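Local coordinates for SnoaL-like domain-containing protein (Novosphingobium aromaticivorans, PDB 2RFR) that is of unknown function but has the NTF2-like, cystatin-type fold of the SnoaL-like family and assembles from three copies of the chain, at residues Val118-Trp123 with Arg149-Phe154; Ala51-Ala56 with Glu138-Asp143; Leu31-Asp36 with Asp79-Phe84; Glu38-Leu43 with Ala62-Leu67. All coordinates share one frame; numbering follows the deposited sequence. Where two conformers were deposited one is given.

Contact 1. Residues Val118-Trp123 with Arg149-Phe154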
loop_
_atom_site.group_PDB
_atom_site.type_symbol
_atom_site.label_atom_id
_atom_site.label_comp_id
_atom_site.label_asym_id
_atom_site.label_seq_id
_atom_site.Cartn_x
_atom_site.Cartn_y
_atom_site.Cartn_z
ATOM N N VAL A 118 -10.693 2.723 -11.990
ATOM C CA VAL A 118 -9.730 1.708 -11.538
ATOM C C VAL A 118 -8.746 1.549 -12.678
ATOM O O VAL A 118 -9.167 1.318 -13.807
ATOM C CB VAL A 118 -10.414 0.370 -11.238
ATOM C CG1 VAL A 118 -9.405 -0.684 -10.892
ATOM C CG2 VAL A 118 -11.477 0.527 -10.142
ATOM N N SER A 119 -7.456 1.733 -12.380
ATOM C CA SER A 119 -6.434 1.900 -13.412
ATOM C C SER A 119 -5.159 1.184 -13.109
ATOM O O SER A 119 -4.794 0.949 -11.940
ATOM C CB SER A 119 -6.113 3.373 -13.576
ATOM O OG SER A 119 -7.302 4.140 -13.900
ATOM N N ALA A 120 -4.437 0.874 -14.181
ATOM C CA ALA A 120 -3.019 0.513 -14.127
ATOM C C ALA A 120 -2.171 1.724 -14.283
ATOM O O ALA A 120 -2.542 2.675 -14.991
ATOM C CB ALA A 120 -2.754 -0.433 -15.278
ATOM N N ASN A 121 -0.972 1.695 -13.681
ATOM C CA ASN A 121 -0.001 2.763 -13.870
ATOM C C ASN A 121 1.378 2.172 -14.042
ATOM O O ASN A 121 1.776 1.270 -13.319
ATOM C CB ASN A 121 0.114 3.679 -12.637
ATOM C CG ASN A 121 -1.159 4.334 -12.245
ATOM O OD1 ASN A 121 -1.404 5.462 -12.605
ATOM N ND2 ASN A 121 -2.056 3.591 -11.590
ATOM N N ARG A 122 2.129 2.784 -14.938
ATOM C CA ARG A 122 3.547 2.582 -15.071
ATOM C C ARG A 122 4.243 3.912 -14.951
ATOM O O ARG A 122 3.899 4.870 -15.637
ATOM C CB ARG A 122 3.891 1.985 -16.451
ATOM C CG ARG A 122 5.382 1.634 -16.538
ATOM C CD ARG A 122 5.693 1.076 -17.876
ATOM N NE ARG A 122 5.215 -0.271 -17.969
ATOM C CZ ARG A 122 5.942 -1.311 -18.332
ATOM N NH1 ARG A 122 7.230 -1.183 -18.630
ATOM N NH2 ARG A 122 5.351 -2.490 -18.427
ATOM N N TRP A 123 5.223 3.972 -14.057
ATOM C CA TRP A 123 5.987 5.184 -13.765
ATOM C C TRP A 123 7.443 4.933 -14.093
ATOM O O TRP A 123 7.950 3.848 -13.840
ATOM C CB TRP A 123 5.923 5.486 -12.295
ATOM C CG TRP A 123 4.642 5.815 -11.633
ATOM C CD1 TRP A 123 3.627 4.957 -11.323
ATOM C CD2 TRP A 123 4.285 7.076 -11.058
ATOM N NE1 TRP A 123 2.678 5.619 -10.615
ATOM C CE2 TRP A 123 3.059 6.907 -10.388
ATOM C CE3 TRP A 123 4.877 8.318 -11.033
ATOM C CZ2 TRP A 123 2.439 7.937 -9.723
ATOM C CZ3 TRP A 123 4.272 9.343 -10.338
ATOM C CH2 TRP A 123 3.087 9.136 -9.666
ATOM N N ARG A 149 -3.400 -3.589 -19.265
ATOM C CA ARG A 149 -2.643 -4.815 -19.029
ATOM C C ARG A 149 -1.186 -4.669 -19.392
ATOM O O ARG A 149 -0.275 -5.126 -18.666
ATOM C CB ARG A 149 -3.237 -5.986 -19.802
ATOM C CG ARG A 149 -4.608 -6.347 -19.259
ATOM C CD ARG A 149 -5.124 -7.665 -19.850
ATOM N NE ARG A 149 -5.318 -7.547 -21.293
ATOM C CZ ARG A 149 -6.406 -7.052 -21.874
ATOM N NH1 ARG A 149 -7.449 -6.690 -21.186
ATOM N NH2 ARG A 149 -6.473 -6.967 -23.201
ATOM N N ALA A 150 -0.900 -3.977 -20.493
ATOM C CA ALA A 150 0.487 -3.745 -20.907
ATOM C C ALA A 150 1.267 -2.897 -19.967
ATOM O O ALA A 150 2.472 -3.117 -19.789
ATOM C CB ALA A 150 0.523 -3.142 -22.355
ATOM N N LEU A 151 0.631 -1.926 -19.318
ATOM C CA LEU A 151 1.302 -1.108 -18.331
ATOM C C LEU A 151 1.800 -1.939 -17.170
ATOM O O LEU A 151 2.836 -1.619 -16.599
ATOM C CB LEU A 151 0.392 0.027 -17.859
ATOM C CG LEU A 151 0.056 1.088 -18.878
ATOM C CD1 LEU A 151 -0.907 2.072 -18.298
ATOM C CD2 LEU A 151 1.345 1.817 -19.418
ATOM N N LEU A 152 1.051 -2.963 -16.769
ATOM C CA LEU A 152 1.400 -3.814 -15.646
ATOM C C LEU A 152 2.427 -4.858 -15.946
ATOM O O LEU A 152 3.038 -5.395 -15.050
ATOM C CB LEU A 152 0.138 -4.443 -15.050
ATOM C CG LEU A 152 -0.858 -3.438 -14.481
ATOM C CD1 LEU A 152 -2.137 -4.153 -14.038
ATOM C CD2 LEU A 152 -0.262 -2.586 -13.335
ATOM N N GLN A 153 2.565 -5.179 -17.218
ATOM C CA GLN A 153 3.302 -6.369 -17.521
ATOM C C GLN A 153 4.775 -6.102 -17.297
ATOM O O GLN A 153 5.296 -4.938 -17.392
ATOM C CB GLN A 153 3.000 -6.815 -18.938
ATOM C CG GLN A 153 3.805 -6.080 -19.880
ATOM C CD GLN A 153 3.368 -6.400 -21.305
ATOM O OE1 GLN A 153 2.297 -6.988 -21.500
ATOM N NE2 GLN A 153 4.164 -6.008 -22.289
ATOM N N PHE A 154 5.479 -7.167 -16.949
ATOM C CA PHE A 154 6.954 -7.109 -16.837
ATOM C C PHE A 154 7.587 -7.519 -18.168
ATOM O O PHE A 154 8.739 -7.065 -18.442
ATOM C CB PHE A 154 7.481 -8.002 -15.700
#
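The guanidinium group of Arg122 meets the C-terminal end of helix 146-152 with one edge. Near its plane at that edge lies the carbonyl of Leu151. The carbonyl oxygens of Ala150 and Gln153 approach obliquely. NE and NH2 of Arg122 both converge on Leu151 O. Arg122 NE reaches Leu151 O at 3.1 Å, and Arg122 NH2 reaches Leu151 O at 3.2 Å. Both come from the same face of the carbonyl plane, and the NH2 donor stands well above it, 67° out. A weak bond from Arg122 NH2 to Ala150 O (3.2 Å) adds to the grip. Arg122 NH2 also lies 2.7 Å from Gln153 O. The chain of Arg122 runs straight through chi2 and then bends at chi3 (-75°), which turns the flat end onto the helix terminus. A positive charge there probably suits the negative end of the helix dipole. Beside this polar clasp the packing is apolar. Ala120 CB touches Leu152 CG at 3.6 Å and sits near all the branch atoms of that leucine. Leu151 CD2 lies against Arg122 CB at 3.9 Å. The C-terminal helix thus lies on one face of the sheet, over strand 112-128. Leu151 also touches Glu138 of strand 131-141, and Leu152 touches His102 of strand 96-109. Leu152 packs on Asp33 of the second subunit.

Contact 2. Residues Ala51-Ala56 with Glu138-Asp143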
loop_
_atom_site.group_PDB
_atom_site.type_symbol
_atom_site.label_atom_id
_atom_site.label_comp_id
_atom_site.label_asym_id
_atom_site.label_seq_id
_atom_site.Cartn_x
_atom_site.Cartn_y
_atom_site.Cartn_z
ATOM N N ALA A 51 0.621 10.854 -19.003
ATOM C CA ALA A 51 -0.186 10.369 -20.116
ATOM C C ALA A 51 -1.269 9.439 -19.617
ATOM O O ALA A 51 -1.013 8.569 -18.786
ATOM C CB ALA A 51 0.707 9.678 -21.146
ATOM N N VAL A 52 -2.466 9.639 -20.117
ATOM C CA VAL A 52 -3.631 8.811 -19.807
ATOM C C VAL A 52 -4.273 8.504 -21.154
ATOM O O VAL A 52 -4.512 9.395 -21.935
ATOM C CB VAL A 52 -4.625 9.487 -18.819
ATOM C CG1 VAL A 52 -5.768 8.516 -18.527
ATOM C CG2 VAL A 52 -3.915 9.919 -17.530
ATOM N N VAL A 53 -4.594 7.216 -21.391
ATOM C CA VAL A 53 -5.202 6.834 -22.653
ATOM C C VAL A 53 -6.425 7.696 -22.916
ATOM O O VAL A 53 -7.311 7.827 -22.089
ATOM C CB VAL A 53 -5.516 5.345 -22.713
ATOM C CG1 VAL A 53 -6.275 5.004 -24.020
ATOM C CG2 VAL A 53 -4.239 4.522 -22.642
ATOM N N GLY A 54 -6.513 8.269 -24.094
ATOM C CA GLY A 54 -7.679 9.062 -24.468
ATOM C C GLY A 54 -7.682 10.469 -23.921
ATOM O O GLY A 54 -8.706 11.133 -24.017
ATOM N N PHE A 55 -6.571 10.934 -23.372
ATOM C CA PHE A 55 -6.429 12.301 -22.894
ATOM C C PHE A 55 -5.254 12.930 -23.542
ATOM O O PHE A 55 -4.305 12.265 -23.953
ATOM C CB PHE A 55 -6.203 12.361 -21.364
ATOM C CG PHE A 55 -7.395 11.986 -20.548
ATOM C CD1 PHE A 55 -7.805 10.684 -20.406
ATOM C CD2 PHE A 55 -8.136 12.953 -19.937
ATOM C CE1 PHE A 55 -8.915 10.330 -19.654
ATOM C CE2 PHE A 55 -9.284 12.593 -19.189
ATOM C CZ PHE A 55 -9.647 11.302 -19.046
ATOM N N ALA A 56 -5.263 14.247 -23.634
ATOM C CA ALA A 56 -4.050 14.972 -23.983
ATOM C C ALA A 56 -2.988 14.679 -22.946
ATOM O O ALA A 56 -3.259 14.693 -21.785
ATOM C CB ALA A 56 -4.374 16.499 -23.992
ATOM N N GLU A 138 2.234 6.788 -16.982
ATOM C CA GLU A 138 1.218 6.385 -17.932
ATOM C C GLU A 138 0.154 5.621 -17.145
ATOM O O GLU A 138 0.450 4.757 -16.346
ATOM C CB GLU A 138 1.819 5.442 -18.976
ATOM C CG GLU A 138 2.861 6.099 -19.889
ATOM C CD GLU A 138 3.625 5.145 -20.717
ATOM O OE1 GLU A 138 3.824 3.986 -20.347
ATOM O OE2 GLU A 138 4.145 5.595 -21.733
ATOM N N ASN A 139 -1.093 5.863 -17.521
ATOM C CA ASN A 139 -2.223 5.333 -16.816
ATOM C C ASN A 139 -3.312 4.931 -17.827
ATOM O O ASN A 139 -3.481 5.565 -18.878
ATOM C CB ASN A 139 -2.604 6.446 -15.810
ATOM C CG ASN A 139 -3.950 6.335 -15.231
ATOM O OD1 ASN A 139 -4.934 6.557 -15.903
ATOM N ND2 ASN A 139 -4.005 6.069 -13.923
ATOM N N ALA A 140 -4.024 3.836 -17.550
ATOM C CA ALA A 140 -5.111 3.373 -18.411
ATOM C C ALA A 140 -6.105 2.624 -17.525
ATOM O O ALA A 140 -5.743 1.975 -16.535
ATOM C CB ALA A 140 -4.599 2.470 -19.515
ATOM N N LEU A 141 -7.376 2.656 -17.900
ATOM C CA LEU A 141 -8.413 1.983 -17.137
ATOM C C LEU A 141 -8.318 0.469 -17.258
ATOM O O LEU A 141 -8.182 -0.049 -18.373
ATOM C CB LEU A 141 -9.800 2.404 -17.659
ATOM C CG LEU A 141 -10.200 3.853 -17.412
ATOM C CD1 LEU A 141 -11.492 4.140 -18.169
ATOM C CD2 LEU A 141 -10.371 4.110 -15.914
ATOM N N LEU A 142 -8.548 -0.234 -16.154
ATOM C CA LEU A 142 -8.688 -1.673 -16.149
ATOM C C LEU A 142 -10.189 -2.043 -16.382
ATOM O O LEU A 142 -10.907 -2.548 -15.541
ATOM C CB LEU A 142 -8.133 -2.224 -14.834
ATOM C CG LEU A 142 -6.596 -2.231 -14.817
ATOM C CD1 LEU A 142 -6.068 -2.294 -13.371
ATOM C CD2 LEU A 142 -6.061 -3.391 -15.625
ATOM N N ASP A 143 -10.594 -1.722 -17.615
ATOM C CA ASP A 143 -11.935 -1.879 -18.136
ATOM C C ASP A 143 -11.962 -2.886 -19.256
ATOM O O ASP A 143 -12.949 -2.972 -20.028
ATOM C CB ASP A 143 -12.499 -0.571 -18.575
ATOM C CG ASP A 143 -11.744 0.041 -19.728
ATOM O OD1 ASP A 143 -10.741 -0.539 -20.223
ATOM O OD2 ASP A 143 -12.190 1.146 -20.154
#
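The side chains of Val52 and Asn139 run alongside each other on one face of the sheet. CG1 of Val52 comes to 3.4 Å from Asn139 OD1, and CG2 of Val52 lies 4.1 Å from Asn139 CB. Asn139 has CG anti to its N (chi1 163°), which brings the amide next to the valine. Trimming this valine to an alanine removes both methyls and would probably open a gap beside the Asn139 amide oxygen. On the other face, Ala51 and Glu138 are paired. The backbones are joined in parallel register. Asn139 N donates to Ala51 O at 3.0 Å, and Val53 N donates to Asn139 O at 3.2 Å. Glu138 CA also brings a C-H to Ala51 O at 3.2 Å. Past the last bridge, Val53 CG2 rests on Ala140 CB at 3.8 Å. The chain then leaves the sheet in a type II turn from Val52 to Phe55, closed by Phe55 N to Val52 O at 2.9 Å. Gly54 takes a positive phi there. Further out, Asn139 ND2 is hydrogen-bonded to Asn121 OD1, which probably helps to orient the amide in this conformer. Glu138 OE2 forms a salt bridge with Arg136. This is the parallel pairing of the mixed sheet: strand 48-52 flanks strand 131-141, whose other neighbour is strand 112-128. Helix 146-152 lies against the face carrying Glu138 and Ala140.

Contact 3. Residues Leu31-Asp36 with Asp79-Phe84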
loop_
_atom_site.group_PDB
_atom_site.type_symbol
_atom_site.label_atom_id
_atom_site.label_comp_id
_atom_site.label_asym_id
_atom_site.label_seq_id
_atom_site.Cartn_x
_atom_site.Cartn_y
_atom_site.Cartn_z
ATOM N N LEU A 31 -1.311 14.836 -2.271
ATOM C CA LEU A 31 -1.151 16.158 -2.906
ATOM C C LEU A 31 -2.274 16.459 -3.845
ATOM O O LEU A 31 -2.802 17.571 -3.878
ATOM C CB LEU A 31 0.206 16.256 -3.573
ATOM C CG LEU A 31 1.418 16.253 -2.700
ATOM C CD1 LEU A 31 2.708 16.073 -3.493
ATOM C CD2 LEU A 31 1.500 17.512 -1.916
ATOM N N ALA A 32 -2.726 15.468 -4.604
ATOM C CA ALA A 32 -3.847 15.668 -5.536
ATOM C C ALA A 32 -5.104 15.980 -4.782
ATOM O O ALA A 32 -5.857 16.887 -5.129
ATOM C CB ALA A 32 -4.022 14.428 -6.418
ATOM N N ASP A 33 -5.377 15.221 -3.731
ATOM C CA ASP A 33 -6.642 15.340 -2.998
ATOM C C ASP A 33 -6.728 16.624 -2.187
ATOM O O ASP A 33 -7.815 17.071 -1.910
ATOM C CB ASP A 33 -6.836 14.080 -2.155
ATOM C CG ASP A 33 -7.169 12.893 -3.003
ATOM O OD1 ASP A 33 -7.771 13.086 -4.077
ATOM O OD2 ASP A 33 -6.858 11.758 -2.575
ATOM N N SER A 34 -5.572 17.201 -1.809
ATOM C CA SER A 34 -5.541 18.499 -1.122
ATOM C C SER A 34 -5.400 19.655 -2.082
ATOM O O SER A 34 -5.387 20.791 -1.670
ATOM C CB SER A 34 -4.435 18.501 -0.095
ATOM O OG SER A 34 -3.146 18.379 -0.684
ATOM N N GLY A 35 -5.305 19.383 -3.377
ATOM C CA GLY A 35 -5.180 20.444 -4.355
ATOM C C GLY A 35 -3.850 21.144 -4.429
ATOM O O GLY A 35 -3.805 22.296 -4.847
ATOM N N ASP A 36 -2.805 20.477 -3.992
ATOM C CA ASP A 36 -1.490 21.128 -3.950
ATOM C C ASP A 36 -0.804 20.916 -5.293
ATOM O O ASP A 36 0.083 20.076 -5.466
ATOM C CB ASP A 36 -0.676 20.578 -2.819
ATOM C CG ASP A 36 0.610 21.437 -2.550
ATOM O OD1 ASP A 36 1.091 22.249 -3.442
ATOM O OD2 ASP A 36 1.131 21.294 -1.421
ATOM N N ASP A 79 -16.863 17.130 -4.732
ATOM C CA ASP A 79 -17.669 15.954 -4.460
ATOM C C ASP A 79 -17.146 15.154 -3.260
ATOM O O ASP A 79 -17.925 14.589 -2.484
ATOM C CB ASP A 79 -17.669 14.965 -5.693
ATOM C CG ASP A 79 -18.399 15.425 -6.889
ATOM O OD1 ASP A 79 -19.314 16.277 -6.810
ATOM O OD2 ASP A 79 -18.110 14.831 -7.965
ATOM N N GLY A 80 -15.837 15.101 -3.176
ATOM C CA GLY A 80 -15.113 14.207 -2.290
ATOM C C GLY A 80 -14.488 13.091 -3.069
ATOM O O GLY A 80 -15.159 12.285 -3.703
ATOM N N CYS A 81 -13.155 13.057 -3.039
ATOM C CA CYS A 81 -12.424 12.050 -3.780
ATOM C C CYS A 81 -11.182 11.602 -3.049
ATOM O O CYS A 81 -10.591 12.356 -2.281
ATOM C CB CYS A 81 -12.068 12.566 -5.162
ATOM S SG CYS A 81 -10.952 13.977 -5.261
ATOM N N ALA A 82 -10.781 10.397 -3.340
ATOM C CA ALA A 82 -9.500 9.836 -2.912
ATOM C C ALA A 82 -8.811 9.251 -4.111
ATOM O O ALA A 82 -9.358 8.395 -4.792
ATOM C CB ALA A 82 -9.702 8.748 -1.847
ATOM N N HIS A 83 -7.581 9.687 -4.338
ATOM C CA HIS A 83 -6.688 9.124 -5.361
ATOM C C HIS A 83 -5.825 8.130 -4.637
ATOM O O HIS A 83 -4.814 8.486 -4.010
ATOM C CB HIS A 83 -5.888 10.221 -6.062
ATOM C CG HIS A 83 -6.752 11.031 -6.981
ATOM N ND1 HIS A 83 -7.659 11.975 -6.538
ATOM C CD2 HIS A 83 -6.908 10.970 -8.324
ATOM C CE1 HIS A 83 -8.337 12.447 -7.580
ATOM N NE2 HIS A 83 -7.892 11.861 -8.680
ATOM N N PHE A 84 -6.304 6.885 -4.644
ATOM C CA PHE A 84 -5.739 5.811 -3.854
ATOM C C PHE A 84 -4.834 4.974 -4.722
ATOM O O PHE A 84 -5.270 4.220 -5.597
ATOM C CB PHE A 84 -6.890 4.993 -3.259
ATOM C CG PHE A 84 -6.523 4.138 -2.077
ATOM C CD1 PHE A 84 -5.454 3.277 -2.122
ATOM C CD2 PHE A 84 -7.290 4.117 -0.947
ATOM C CE1 PHE A 84 -5.177 2.473 -1.108
ATOM C CE2 PHE A 84 -7.008 3.305 0.096
ATOM C CZ PHE A 84 -5.970 2.459 0.016
HETATM O O HOH W 1 -10.137 15.512 -2.184
#
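Asp33 and His83 form a buried carboxylate-histidine contact, where the end of helix 5-33 meets the start of strand 81-93, an outermost strand of the sheet within the chain. It belongs to the packing of the long helix on the sheet, consistent with an NTF2-like fold. The carboxylate of Asp33 reaches both the ring and the backbone of His83. His83 ND1 donates to Asp33 OD1 at 2.7 Å in a nearly straight bond. The oxygen lies close to the ring plane, but the ring nitrogen meets it on its syn side, 27° out of the carboxylate plane. His83 N donates to Asp33 OD2 at 2.8 Å, on the syn lone pair of that oxygen. Carboxylate and ring are turned 45° against each other. Asp33 has CG anti to its carbonyl carbon (chi1 -72°), which carries the carboxylate out from the helix to the strand. The Ala32 CB methyl lies near the His83 ring. Asp33 OD2 also lies 3.3 Å from Ala82 CA. A water bridges the backbones, donating to Asp33 O at 2.8 Å and to Cys81 O at 3.2 Å. Helix 5-33 closes just beyond with a Schellman motif at Gly35. Asp33 OD2 also accepts a hydrogen bond from His102 NE2 of the third subunit, and the His83 ring meets that of His73. The bond through ND1 fixes that nitrogen as a donor and sets the rotation of the ring. Three bonds thus hold the buried carboxylate against rotation, one on OD1 and two on OD2, and one of them crosses the subunit interface.

Contact 4. Residues Glu38-Leu43 with Ala62-Leu67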
loop_
_atom_site.group_PDB
_atom_site.type_symbol
_atom_site.label_atom_id
_atom_site.label_comp_id
_atom_site.label_asym_id
_atom_site.label_seq_id
_atom_site.Cartn_x
_atom_site.Cartn_y
_atom_site.Cartn_z
ATOM N N GLU A 38 1.174 22.707 -7.295
ATOM C CA GLU A 38 2.603 22.958 -7.455
ATOM C C GLU A 38 3.447 21.819 -6.917
ATOM O O GLU A 38 4.346 21.329 -7.584
ATOM C CB GLU A 38 2.945 24.261 -6.696
ATOM C CG GLU A 38 4.398 24.693 -6.801
ATOM C CD GLU A 38 4.628 25.977 -6.058
ATOM O OE1 GLU A 38 4.859 25.941 -4.820
ATOM O OE2 GLU A 38 4.526 27.016 -6.728
ATOM N N ALA A 39 3.232 21.431 -5.666
ATOM C CA ALA A 39 4.020 20.360 -5.099
ATOM C C ALA A 39 3.844 19.066 -5.826
ATOM O O ALA A 39 4.785 18.305 -6.004
ATOM C CB ALA A 39 3.741 20.218 -3.601
ATOM N N LEU A 40 2.622 18.786 -6.267
ATOM C CA LEU A 40 2.393 17.565 -7.059
ATOM C C LEU A 40 3.218 17.572 -8.351
ATOM O O LEU A 40 3.872 16.597 -8.694
ATOM C CB LEU A 40 0.907 17.388 -7.319
ATOM C CG LEU A 40 0.477 16.194 -8.136
ATOM C CD1 LEU A 40 -0.889 15.697 -7.707
ATOM C CD2 LEU A 40 0.480 16.514 -9.676
ATOM N N SER A 41 3.226 18.702 -9.048
ATOM C CA SER A 41 3.997 18.807 -10.277
ATOM C C SER A 41 5.480 18.637 -10.034
ATOM O O SER A 41 6.203 18.111 -10.923
ATOM C CB SER A 41 3.696 20.117 -11.001
ATOM O OG SER A 41 4.328 21.250 -10.373
ATOM N N GLU A 42 5.956 19.043 -8.859
ATOM C CA GLU A 42 7.361 18.923 -8.484
ATOM C C GLU A 42 7.787 17.528 -8.100
ATOM O O GLU A 42 8.988 17.301 -7.902
ATOM C CB GLU A 42 7.683 19.952 -7.397
ATOM C CG GLU A 42 7.563 21.396 -7.906
ATOM C CD GLU A 42 7.541 22.456 -6.841
ATOM O OE1 GLU A 42 7.497 22.129 -5.629
ATOM O OE2 GLU A 42 7.568 23.650 -7.249
ATOM N N LEU A 43 6.879 16.563 -8.083
ATOM C CA LEU A 43 7.284 15.167 -8.054
ATOM C C LEU A 43 7.997 14.742 -9.341
ATOM O O LEU A 43 8.729 13.745 -9.306
ATOM C CB LEU A 43 6.066 14.282 -7.819
ATOM C CG LEU A 43 5.258 14.512 -6.535
ATOM C CD1 LEU A 43 3.994 13.626 -6.589
ATOM C CD2 LEU A 43 6.082 14.200 -5.282
ATOM N N ALA A 62 4.121 22.851 -15.513
ATOM C CA ALA A 62 2.982 23.743 -15.541
ATOM C C ALA A 62 1.741 22.981 -15.980
ATOM O O ALA A 62 0.655 23.141 -15.394
ATOM C CB ALA A 62 3.222 24.975 -16.466
ATOM N N ALA A 63 1.860 22.108 -16.979
ATOM C CA ALA A 63 0.736 21.364 -17.502
ATOM C C ALA A 63 0.234 20.336 -16.465
ATOM O O ALA A 63 -0.959 20.086 -16.350
ATOM C CB ALA A 63 1.078 20.710 -18.824
ATOM N N ILE A 64 1.163 19.722 -15.753
ATOM C CA ILE A 64 0.795 18.736 -14.734
ATOM C C ILE A 64 0.084 19.469 -13.611
ATOM O O ILE A 64 -0.972 19.033 -13.156
ATOM C CB ILE A 64 2.014 17.940 -14.258
ATOM C CG1 ILE A 64 2.595 17.050 -15.384
ATOM C CG2 ILE A 64 1.619 17.094 -12.995
ATOM C CD1 ILE A 64 3.919 16.383 -15.095
ATOM N N ALA A 65 0.589 20.615 -13.146
ATOM C CA ALA A 65 -0.103 21.420 -12.127
ATOM C C ALA A 65 -1.497 21.828 -12.600
ATOM O O ALA A 65 -2.428 21.850 -11.819
ATOM C CB ALA A 65 0.731 22.633 -11.728
ATOM N N ALA A 66 -1.631 22.167 -13.892
ATOM C CA ALA A 66 -2.885 22.616 -14.451
ATOM C C ALA A 66 -3.932 21.495 -14.390
ATOM O O ALA A 66 -5.131 21.798 -14.297
ATOM C CB ALA A 66 -2.704 23.089 -15.879
ATOM N N LEU A 67 -3.573 20.197 -14.368
ATOM C CA LEU A 67 -4.523 19.116 -14.191
ATOM C C LEU A 67 -5.187 19.279 -12.812
ATOM O O LEU A 67 -6.381 19.114 -12.680
ATOM C CB LEU A 67 -3.851 17.745 -14.275
ATOM C CG LEU A 67 -3.189 17.350 -15.558
ATOM C CD1 LEU A 67 -2.418 16.023 -15.402
ATOM C CD2 LEU A 67 -4.243 17.249 -16.614
#
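Glu38 O is gripped by two donors, and one of them is the side chain that faces the neighbouring helix. Ser41 OG donates to Glu38 O at 2.8 Å, and Glu42 N donates to Glu38 O at 3.1 Å. OG of Ser41 stands between its backbone N and carbonyl carbon (chi1 76°), which turns the hydroxyl back onto its own helix. The methylene of Ser41 is then presented to helix 61-69. Ser41 CB lies 3.8 Å from Ala65 N and 4.0 Å from Ala65 CB. The alpha carbons of Ser41 and Ala65 come within 5.2 Å, a close approach that small side chains permit. With an alanine here in place of the serine, Glu38 O would probably lose its side-chain donor and keep, of the two, just the backbone N-H of Glu42. Next to this pair the contact is purely apolar. Leu40 CD2 meets Ile64 CG2 at 3.6 Å, the two side chains crossing at about a right angle. Ile64 CG2 also touches Ser41 CA at 4.0 Å, so one methyl sits against both residues. No hydrogen bond joins the two segments. Leu40 continues inward to Tyr28 and Ala32 of helix 5-33, and also touches Ile68. Ile64 reaches Ala58 of strand 58-59. Helix 37-41 packs between helix 61-69 and the long helix 5-33, with small residues at the closest approach, as part of the helical layer against the curved sheet of an NTF2-like fold.

How the contacts relate
Contacts 1 and 2 adjoin, with centres 10 Å apart. Strands 112-128 and 131-141 join them through Arg122 O and Glu138 N, 2.9 Å apart, and Val118 O and Leu142 N, also 2.9 Å apart. Contacts 3 and 4 also touch, with centres 13 Å apart: Leu40 CD1 lies 3.6 Å from Ala32 N, and contact 4 is nested in the loop that contact 3 closes. The two groups stay apart. Contacts 1 and 4 lie on opposite sides of the chain's centre, about 22 Å between centres. Contacts 1, 2 and 3 reach the same sheet. Trimer packing links contacts 1 and 3 further, since Val118 meets Ala82 of the second subunit. No active site is established.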